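Local coordinates for SsRai1 (Scheffersomyces stipitis, PDB 5BTO), which removes the entire NAD cap from the 5' end of NAD-capped RNAs, using a divalent metal cation, and binds and stimulates the exoribonuclease RAT1, at residues F30-A33 with E39-Y42; T92-Y97 with S392-W397; L134-L137 with Q142-I145. All coordinates share one frame; numbering follows the deposited sequence.

Contact 1 (F30-A33 with E39-Y42)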
loop_
_atom_site.group_PDB
_atom_site.type_symbol
_atom_site.label_atom_id
_atom_site.label_comp_id
_atom_site.label_asym_id
_atom_site.label_seq_id
_atom_site.Cartn_x
_atom_site.Cartn_y
_atom_site.Cartn_z
ATOM N N PHE A 30 22.564 -9.903 25.230
ATOM C CA PHE A 30 22.885 -9.277 26.517
ATOM C C PHE A 30 21.619 -8.817 27.223
ATOM O O PHE A 30 20.541 -8.844 26.641
ATOM C CB PHE A 30 23.910 -8.124 26.377
ATOM C CG PHE A 30 23.467 -6.976 25.487
ATOM C CD1 PHE A 30 23.739 -6.991 24.124
ATOM C CD2 PHE A 30 22.845 -5.853 26.024
ATOM C CE1 PHE A 30 23.362 -5.925 23.302
ATOM C CE2 PHE A 30 22.460 -4.772 25.196
ATOM C CZ PHE A 30 22.733 -4.816 23.847
ATOM N N ALA A 31 21.749 -8.404 28.477
ATOM C CA ALA A 31 20.610 -7.882 29.214
ATOM C C ALA A 31 21.050 -6.697 30.041
ATOM O O ALA A 31 22.240 -6.494 30.263
ATOM C CB ALA A 31 19.998 -8.980 30.107
ATOM N N PHE A 32 20.089 -5.885 30.466
ATOM C CA PHE A 32 20.351 -4.873 31.481
ATOM C C PHE A 32 19.105 -4.692 32.334
ATOM O O PHE A 32 18.067 -5.284 32.041
ATOM C CB PHE A 32 20.878 -3.555 30.874
ATOM C CG PHE A 32 19.901 -2.825 29.971
ATOM C CD1 PHE A 32 19.756 -3.187 28.639
ATOM C CD2 PHE A 32 19.177 -1.739 30.447
ATOM C CE1 PHE A 32 18.881 -2.491 27.802
ATOM C CE2 PHE A 32 18.303 -1.033 29.616
ATOM C CZ PHE A 32 18.156 -1.409 28.294
ATOM N N ALA A 33 19.210 -3.926 33.411
ATOM C CA ALA A 33 18.062 -3.768 34.294
ATOM C C ALA A 33 17.960 -2.361 34.858
ATOM O O ALA A 33 18.922 -1.600 34.841
ATOM C CB ALA A 33 18.117 -4.807 35.436
ATOM N N GLU A 39 18.016 3.168 39.157
ATOM C CA GLU A 39 19.351 3.175 38.566
ATOM C C GLU A 39 19.519 1.997 37.608
ATOM O O GLU A 39 18.924 0.937 37.802
ATOM C CB GLU A 39 20.413 3.112 39.663
ATOM C CG GLU A 39 20.346 4.259 40.666
ATOM C CD GLU A 39 20.852 5.575 40.098
ATOM O OE1 GLU A 39 21.575 5.552 39.081
ATOM O OE2 GLU A 39 20.530 6.634 40.675
ATOM N N PHE A 40 20.334 2.180 36.574
ATOM C CA PHE A 40 20.551 1.117 35.597
ATOM C C PHE A 40 21.709 0.194 35.967
ATOM O O PHE A 40 22.724 0.640 36.517
ATOM C CB PHE A 40 20.728 1.698 34.191
ATOM C CG PHE A 40 19.457 2.252 33.615
ATOM C CD1 PHE A 40 18.514 1.407 33.055
ATOM C CD2 PHE A 40 19.193 3.607 33.658
ATOM C CE1 PHE A 40 17.337 1.904 32.538
ATOM C CE2 PHE A 40 18.016 4.114 33.139
ATOM C CZ PHE A 40 17.087 3.262 32.579
ATOM N N VAL A 41 21.529 -1.095 35.677
ATOM C CA VAL A 41 22.516 -2.130 35.977
ATOM C C VAL A 41 22.943 -2.797 34.674
ATOM O O VAL A 41 22.094 -3.232 33.896
ATOM C CB VAL A 41 21.910 -3.198 36.893
ATOM C CG1 VAL A 41 22.972 -4.209 37.319
ATOM C CG2 VAL A 41 21.248 -2.541 38.095
ATOM N N TYR A 42 24.252 -2.882 34.439
ATOM C CA TYR A 42 24.778 -3.340 33.147
ATOM C C TYR A 42 25.639 -4.599 33.201
ATOM O O TYR A 42 25.836 -5.259 32.177
ATOM C CB TYR A 42 25.566 -2.217 32.453
ATOM C CG TYR A 42 24.719 -1.006 32.133
ATOM C CD1 TYR A 42 23.800 -1.043 31.096
ATOM C CD2 TYR A 42 24.834 0.168 32.871
ATOM C CE1 TYR A 42 23.015 0.054 30.799
ATOM C CE2 TYR A 42 24.049 1.280 32.580
ATOM C CZ TYR A 42 23.141 1.210 31.539
ATOM O OH TYR A 42 22.347 2.290 31.226
HETATM O O HOH W 1 24.336 -4.418 29.985
#
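Ala33 and Val41 face each other as an antiparallel hydrogen-bonded pair, each backbone giving and taking one bond. Ala33 N donates to Val41 O at 3.0 Å, in the plane of that carbonyl, whereas Val41 N reaches Ala33 O at 2.8 Å from a position tilted 28° out of the carbonyl plane. Ala33 O is also approached by the CA-H of Phe40, with Phe40 CA 3.3 Å away. The CB atoms of Ala33 and Val41 lie on the same face of the sheet and touch only loosely; helix 44-50 packs on that face through Ile46 and Val47.

Phe32, Phe40 and Tyr42 gather on the other face of the hairpin. Phe32 CG sits between its own backbone N and carbonyl carbon (chi1 65°), which sends the ring alongside that of Phe40, both pointing the same way. Phe40 CD1 comes to the edge of the Phe32 ring, 4.1 Å from Phe32 CD2. CD1 of Tyr42 packs 3.9 Å from CB of Phe32.

The two segments belong to a beta hairpin, in which strand 40-41 is the outermost strand, within this chain, of the large mixed sheet of this PD-(D/E)XK-type nuclease. Where the strands part, a water takes over the bridging: it donates to Ala31 O at 3.0 Å and to Tyr42 O at 2.8 Å, and Gln44 NE2 binds both of these carbonyls as well. Farther out, Ala93 of helix 87-101 and Val220 of strand 216-225 pack on Phe32, whose side chain comes within about 4 Å of that of the substrate-binding Tyr114.

Contact 2 (T92-Y97 with S392-W397); sequences TALTKY and SEFKQW
Thr95 lies between Phe394 and Trp397 where helices 87-101 and 392-400 run side by side, the axes of their short segments 9.7 Å apart at closest approach and inclined by 28°. From its CB the side chain forks. The hydroxyl branch turns beside the backbone N (chi1 -64°), and OG1 lies in the plane of the Phe394 ring, at its edge, 3.3 Å from Phe394 CD1. The same hydroxyl is hydrogen-bonded to Leu91 O, one turn back on its own helix. The methyl branch, CG2, instead lies over one face of the Trp397 indole as a CH-pi contact, 4.0 Å from the centroid of the five-membered ring and 27° off its normal. Thr95 CG2 is also 3.9 Å from Trp397 CB, so the methyl touches the methylene that carries the indole as well as the ring. The threonine and indole side chains run antiparallel as they pass.

Beside this fork, CD2 of Leu94 meets Phe394 CE1 at 3.9 Å, the two side chains crossing at a slant. Leu91 also touches Phe394, while Tyr139 of strand 132-139 packs on it from the sheet. The indole NE1 is hydrogen-bonded to Glu98 OE1, which ties Trp397 to helix 87-101 a second time and helps fix the turn of its ring. Replacing Thr95 with a glycine would probably leave a gap between the Phe394 edge and the Trp397 face and lose the grip on Leu91 O. Across the two segments the contact is one of shape and dispersion, with the threonine's polar branch satisfied within its own helix and its methyl spent on the indole face.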
loop_
_atom_site.group_PDB
_atom_site.type_symbol
_atom_site.label_atom_id
_atom_site.label_comp_id
_atom_site.label_asym_id
_atom_site.label_seq_id
_atom_site.Cartn_x
_atom_site.Cartn_y
_atom_site.Cartn_z
ATOM N N THR A 92 24.237 2.332 26.056
ATOM C CA THR A 92 25.233 2.050 27.091
ATOM C C THR A 92 25.460 0.539 27.197
ATOM O O THR A 92 26.597 0.067 27.224
ATOM C CB THR A 92 24.820 2.631 28.456
ATOM O OG1 THR A 92 24.682 4.057 28.346
ATOM C CG2 THR A 92 25.873 2.305 29.528
ATOM N N ALA A 93 24.373 -0.224 27.221
ATOM C CA ALA A 93 24.480 -1.676 27.313
ATOM C C ALA A 93 25.104 -2.268 26.048
ATOM O O ALA A 93 25.892 -3.201 26.119
ATOM C CB ALA A 93 23.105 -2.292 27.571
ATOM N N LEU A 94 24.744 -1.722 24.886
ATOM C CA LEU A 94 25.263 -2.225 23.614
ATOM C C LEU A 94 26.766 -1.987 23.495
ATOM O O LEU A 94 27.513 -2.841 23.009
ATOM C CB LEU A 94 24.538 -1.557 22.434
ATOM C CG LEU A 94 25.044 -1.924 21.041
ATOM C CD1 LEU A 94 24.928 -3.414 20.754
ATOM C CD2 LEU A 94 24.273 -1.108 19.995
ATOM N N THR A 95 27.207 -0.824 23.948
ATOM C CA THR A 95 28.628 -0.495 23.917
ATOM C C THR A 95 29.413 -1.523 24.733
ATOM O O THR A 95 30.448 -2.023 24.294
ATOM C CB THR A 95 28.879 0.920 24.455
ATOM O OG1 THR A 95 28.240 1.875 23.589
ATOM C CG2 THR A 95 30.376 1.220 24.496
ATOM N N LYS A 96 28.903 -1.830 25.912
ATOM C CA LYS A 96 29.565 -2.793 26.793
ATOM C C LYS A 96 29.637 -4.154 26.118
ATOM O O LYS A 96 30.666 -4.833 26.153
ATOM C CB LYS A 96 28.814 -2.865 28.114
ATOM C CG LYS A 96 29.434 -3.795 29.162
ATOM C CD LYS A 96 28.599 -3.745 30.426
ATOM C CE LYS A 96 29.175 -4.643 31.524
ATOM N NZ LYS A 96 30.575 -4.247 31.879
ATOM N N TYR A 97 28.537 -4.562 25.494
ATOM C CA TYR A 97 28.526 -5.820 24.763
ATOM C C TYR A 97 29.554 -5.852 23.621
ATOM O O TYR A 97 30.293 -6.833 23.460
ATOM C CB TYR A 97 27.114 -6.132 24.236
ATOM C CG TYR A 97 27.110 -7.285 23.263
ATOM C CD1 TYR A 97 27.144 -8.594 23.717
ATOM C CD2 TYR A 97 27.114 -7.064 21.886
ATOM C CE1 TYR A 97 27.162 -9.650 22.845
ATOM C CE2 TYR A 97 27.132 -8.126 20.998
ATOM C CZ TYR A 97 27.162 -9.420 21.492
ATOM O OH TYR A 97 27.185 -10.496 20.637
ATOM N N SER A 392 27.232 10.624 23.331
ATOM C CA SER A 392 28.627 10.911 23.009
ATOM C C SER A 392 29.503 9.684 23.254
ATOM O O SER A 392 30.425 9.409 22.488
ATOM C CB SER A 392 29.141 12.128 23.786
ATOM O OG SER A 392 29.056 11.931 25.186
ATOM N N GLU A 393 29.196 8.938 24.310
ATOM C CA GLU A 393 29.963 7.741 24.634
ATOM C C GLU A 393 29.849 6.698 23.523
ATOM O O GLU A 393 30.832 6.071 23.138
ATOM C CB GLU A 393 29.500 7.147 25.973
ATOM C CG GLU A 393 29.845 7.995 27.199
ATOM C CD GLU A 393 28.916 9.193 27.399
ATOM O OE1 GLU A 393 27.871 9.291 26.710
ATOM O OE2 GLU A 393 29.241 10.039 28.263
ATOM N N PHE A 394 28.639 6.506 23.002
ATOM C CA PHE A 394 28.446 5.509 21.966
ATOM C C PHE A 394 29.150 5.915 20.668
ATOM O O PHE A 394 29.798 5.096 20.022
ATOM C CB PHE A 394 26.947 5.290 21.737
ATOM C CG PHE A 394 26.629 4.333 20.629
ATOM C CD1 PHE A 394 26.852 2.969 20.780
ATOM C CD2 PHE A 394 26.064 4.792 19.446
ATOM C CE1 PHE A 394 26.548 2.088 19.761
ATOM C CE2 PHE A 394 25.755 3.921 18.424
ATOM C CZ PHE A 394 25.987 2.573 18.572
ATOM N N LYS A 395 29.022 7.180 20.282
ATOM C CA LYS A 395 29.652 7.642 19.051
ATOM C C LYS A 395 31.172 7.538 19.130
ATOM O O LYS A 395 31.824 7.105 18.182
ATOM C CB LYS A 395 29.232 9.077 18.726
ATOM C CG LYS A 395 27.738 9.189 18.394
ATOM C CD LYS A 395 27.353 10.579 17.933
ATOM C CE LYS A 395 27.416 11.595 19.066
ATOM N NZ LYS A 395 27.220 12.988 18.538
ATOM N N GLN A 396 31.725 7.922 20.270
ATOM C CA GLN A 396 33.172 7.847 20.451
ATOM C C GLN A 396 33.641 6.401 20.327
ATOM O O GLN A 396 34.652 6.112 19.680
ATOM C CB GLN A 396 33.581 8.439 21.801
ATOM C CG GLN A 396 35.075 8.601 21.979
ATOM C CD GLN A 396 35.420 9.237 23.305
ATOM O OE1 GLN A 396 35.844 8.558 24.239
ATOM N NE2 GLN A 396 35.238 10.548 23.397
ATOM N N TRP A 397 32.891 5.487 20.934
ATOM C CA TRP A 397 33.210 4.074 20.818
ATOM C C TRP A 397 33.192 3.621 19.363
ATOM O O TRP A 397 34.153 3.040 18.883
ATOM C CB TRP A 397 32.264 3.214 21.674
ATOM C CG TRP A 397 32.203 1.778 21.255
ATOM C CD1 TRP A 397 31.103 1.105 20.783
ATOM C CD2 TRP A 397 33.278 0.832 21.262
ATOM N NE1 TRP A 397 31.435 -0.193 20.493
ATOM C CE2 TRP A 397 32.763 -0.389 20.780
ATOM C CE3 TRP A 397 34.627 0.899 21.629
ATOM C CZ2 TRP A 397 33.544 -1.532 20.657
ATOM C CZ3 TRP A 397 35.403 -0.240 21.504
ATOM C CH2 TRP A 397 34.859 -1.441 21.027
#

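Contact 3 (L134-L137 with Q142-I145)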
loop_
_atom_site.group_PDB
_atom_site.type_symbol
_atom_site.label_atom_id
_atom_site.label_comp_id
_atom_site.label_asym_id
_atom_site.label_seq_id
_atom_site.Cartn_x
_atom_site.Cartn_y
_atom_site.Cartn_z
ATOM N N LEU A 134 7.696 7.631 15.204
ATOM C CA LEU A 134 9.032 7.126 15.483
ATOM C C LEU A 134 10.094 7.983 14.830
ATOM O O LEU A 134 9.917 8.458 13.709
ATOM C CB LEU A 134 9.177 5.697 14.978
ATOM C CG LEU A 134 8.133 4.674 15.438
ATOM C CD1 LEU A 134 8.288 3.390 14.643
ATOM C CD2 LEU A 134 8.271 4.417 16.943
ATOM N N ASN A 135 11.199 8.188 15.539
ATOM C CA ASN A 135 12.366 8.846 14.959
ATOM C C ASN A 135 13.315 7.772 14.457
ATOM O O ASN A 135 13.517 6.758 15.127
ATOM C CB ASN A 135 13.077 9.714 15.992
ATOM C CG ASN A 135 12.264 10.915 16.405
ATOM O OD1 ASN A 135 11.480 11.447 15.619
ATOM N ND2 ASN A 135 12.447 11.358 17.642
ATOM N N VAL A 136 13.885 7.981 13.276
ATOM C CA VAL A 136 14.789 7.011 12.688
ATOM C C VAL A 136 16.007 7.730 12.161
ATOM O O VAL A 136 15.893 8.763 11.509
ATOM C CB VAL A 136 14.140 6.261 11.510
ATOM C CG1 VAL A 136 15.081 5.191 10.988
ATOM C CG2 VAL A 136 12.797 5.670 11.915
ATOM N N LEU A 137 17.189 7.194 12.421
ATOM C CA LEU A 137 18.351 7.801 11.785
ATOM C C LEU A 137 19.433 6.787 11.492
ATOM O O LEU A 137 19.571 5.770 12.194
ATOM C CB LEU A 137 18.888 8.960 12.611
ATOM C CG LEU A 137 19.396 8.596 13.995
ATOM C CD1 LEU A 137 20.842 8.125 13.896
ATOM C CD2 LEU A 137 19.281 9.777 14.914
ATOM N N GLN A 142 23.812 1.654 10.199
ATOM C CA GLN A 142 22.699 1.029 10.921
ATOM C C GLN A 142 21.584 2.038 11.170
ATOM O O GLN A 142 21.837 3.244 11.241
ATOM C CB GLN A 142 23.198 0.464 12.259
ATOM C CG GLN A 142 24.313 -0.540 12.098
ATOM C CD GLN A 142 24.867 -1.038 13.420
ATOM O OE1 GLN A 142 25.044 -0.272 14.370
ATOM N NE2 GLN A 142 25.139 -2.335 13.487
ATOM N N LEU A 143 20.346 1.557 11.279
ATOM C CA LEU A 143 19.232 2.438 11.626
ATOM C C LEU A 143 18.896 2.336 13.107
ATOM O O LEU A 143 18.738 1.244 13.638
ATOM C CB LEU A 143 17.979 2.110 10.808
ATOM C CG LEU A 143 18.056 2.270 9.292
ATOM C CD1 LEU A 143 16.646 2.127 8.687
ATOM C CD2 LEU A 143 18.686 3.623 8.920
ATOM N N PHE A 144 18.792 3.483 13.764
ATOM C CA PHE A 144 18.397 3.548 15.168
ATOM C C PHE A 144 16.994 4.127 15.239
ATOM O O PHE A 144 16.718 5.167 14.632
ATOM C CB PHE A 144 19.395 4.408 15.959
ATOM C CG PHE A 144 20.789 3.845 15.979
ATOM C CD1 PHE A 144 21.620 3.969 14.872
ATOM C CD2 PHE A 144 21.267 3.192 17.100
ATOM C CE1 PHE A 144 22.903 3.446 14.878
ATOM C CE2 PHE A 144 22.550 2.665 17.119
ATOM C CZ PHE A 144 23.367 2.785 16.008
ATOM N N ILE A 145 16.094 3.435 15.937
ATOM C CA ILE A 145 14.683 3.836 15.962
ATOM C C ILE A 145 14.193 3.984 17.393
ATOM O O ILE A 145 14.327 3.050 18.196
ATOM C CB ILE A 145 13.801 2.796 15.240
ATOM C CG1 ILE A 145 14.301 2.594 13.798
ATOM C CG2 ILE A 145 12.316 3.221 15.258
ATOM C CD1 ILE A 145 13.485 1.609 12.979
#
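Leu137 and Phe144 form the hydrogen-bonded pair of this antiparallel ladder, exchanging two backbone bonds. Leu137 N donates to Phe144 O at 3.0 Å and Phe144 N to Leu137 O at 2.9 Å; both donors lie in the carbonyl plane, and the second bond is the straighter, at 170°. CA-H...O contacts fill in beside them. Val136 CA lies 3.3 Å from Phe144 O, and Ile145 CA is equally close to Asn135 O, in keeping with Val136 and Ile145 being a non-hydrogen-bonded pair.

Apolar packing divides between the faces of the sheet. On one, Val136 and Ile145 lie side by side, pointing the same way; Ile145 CG1, set beside its backbone N (chi1 -56°), nestles against both valine methyls, 3.9 Å from Val136 CG1. Its other branch, CG2, meets CB of Leu134 at 4.0 Å, while Leu143 CD1 also touches Val136 CG1, at 4.1 Å. On the opposite face Leu137 CD1 and Phe144 CD1 touch more loosely, and Leu137 O lies at the edge of the Phe144 ring, in its plane, 3.8 Å from Phe144 CD1.

The buried polar side chains turn to partners outside the hairpin: Asn135 bonds to Asp148 and Arg361, and Gln142 to Arg398 and Val109 O. Strands 132-139 and 142-147 form a beta hairpin, which backbone bonds to strand 359-365 on one flank and strand 111-114 on the other place in the interior of the large mixed sheet, next to the strand that carries the substrate-binding Tyr114.

From the N terminus, contact 1 closes first, a short hairpin loop at the margin of the large sheet, before helix 87-101 opens contact 2. That contact closes only when the C-terminal helix 392-400 returns, almost 300 residues later. Contact 3, a second tight hairpin deep in the same sheet, falls wholly within this long excursion, and none of the loops cross. Helix 87-101 joins the set: Phe30 and Tyr42 of contact 1 pack on its Ala93, Tyr97 and Thr92, while at the far helix Phe394 CE2 meets Phe144 CZ of contact 3 at 3.6 Å. Contacts 1 and 3 share a sheet without touching; the helix pair packs against both.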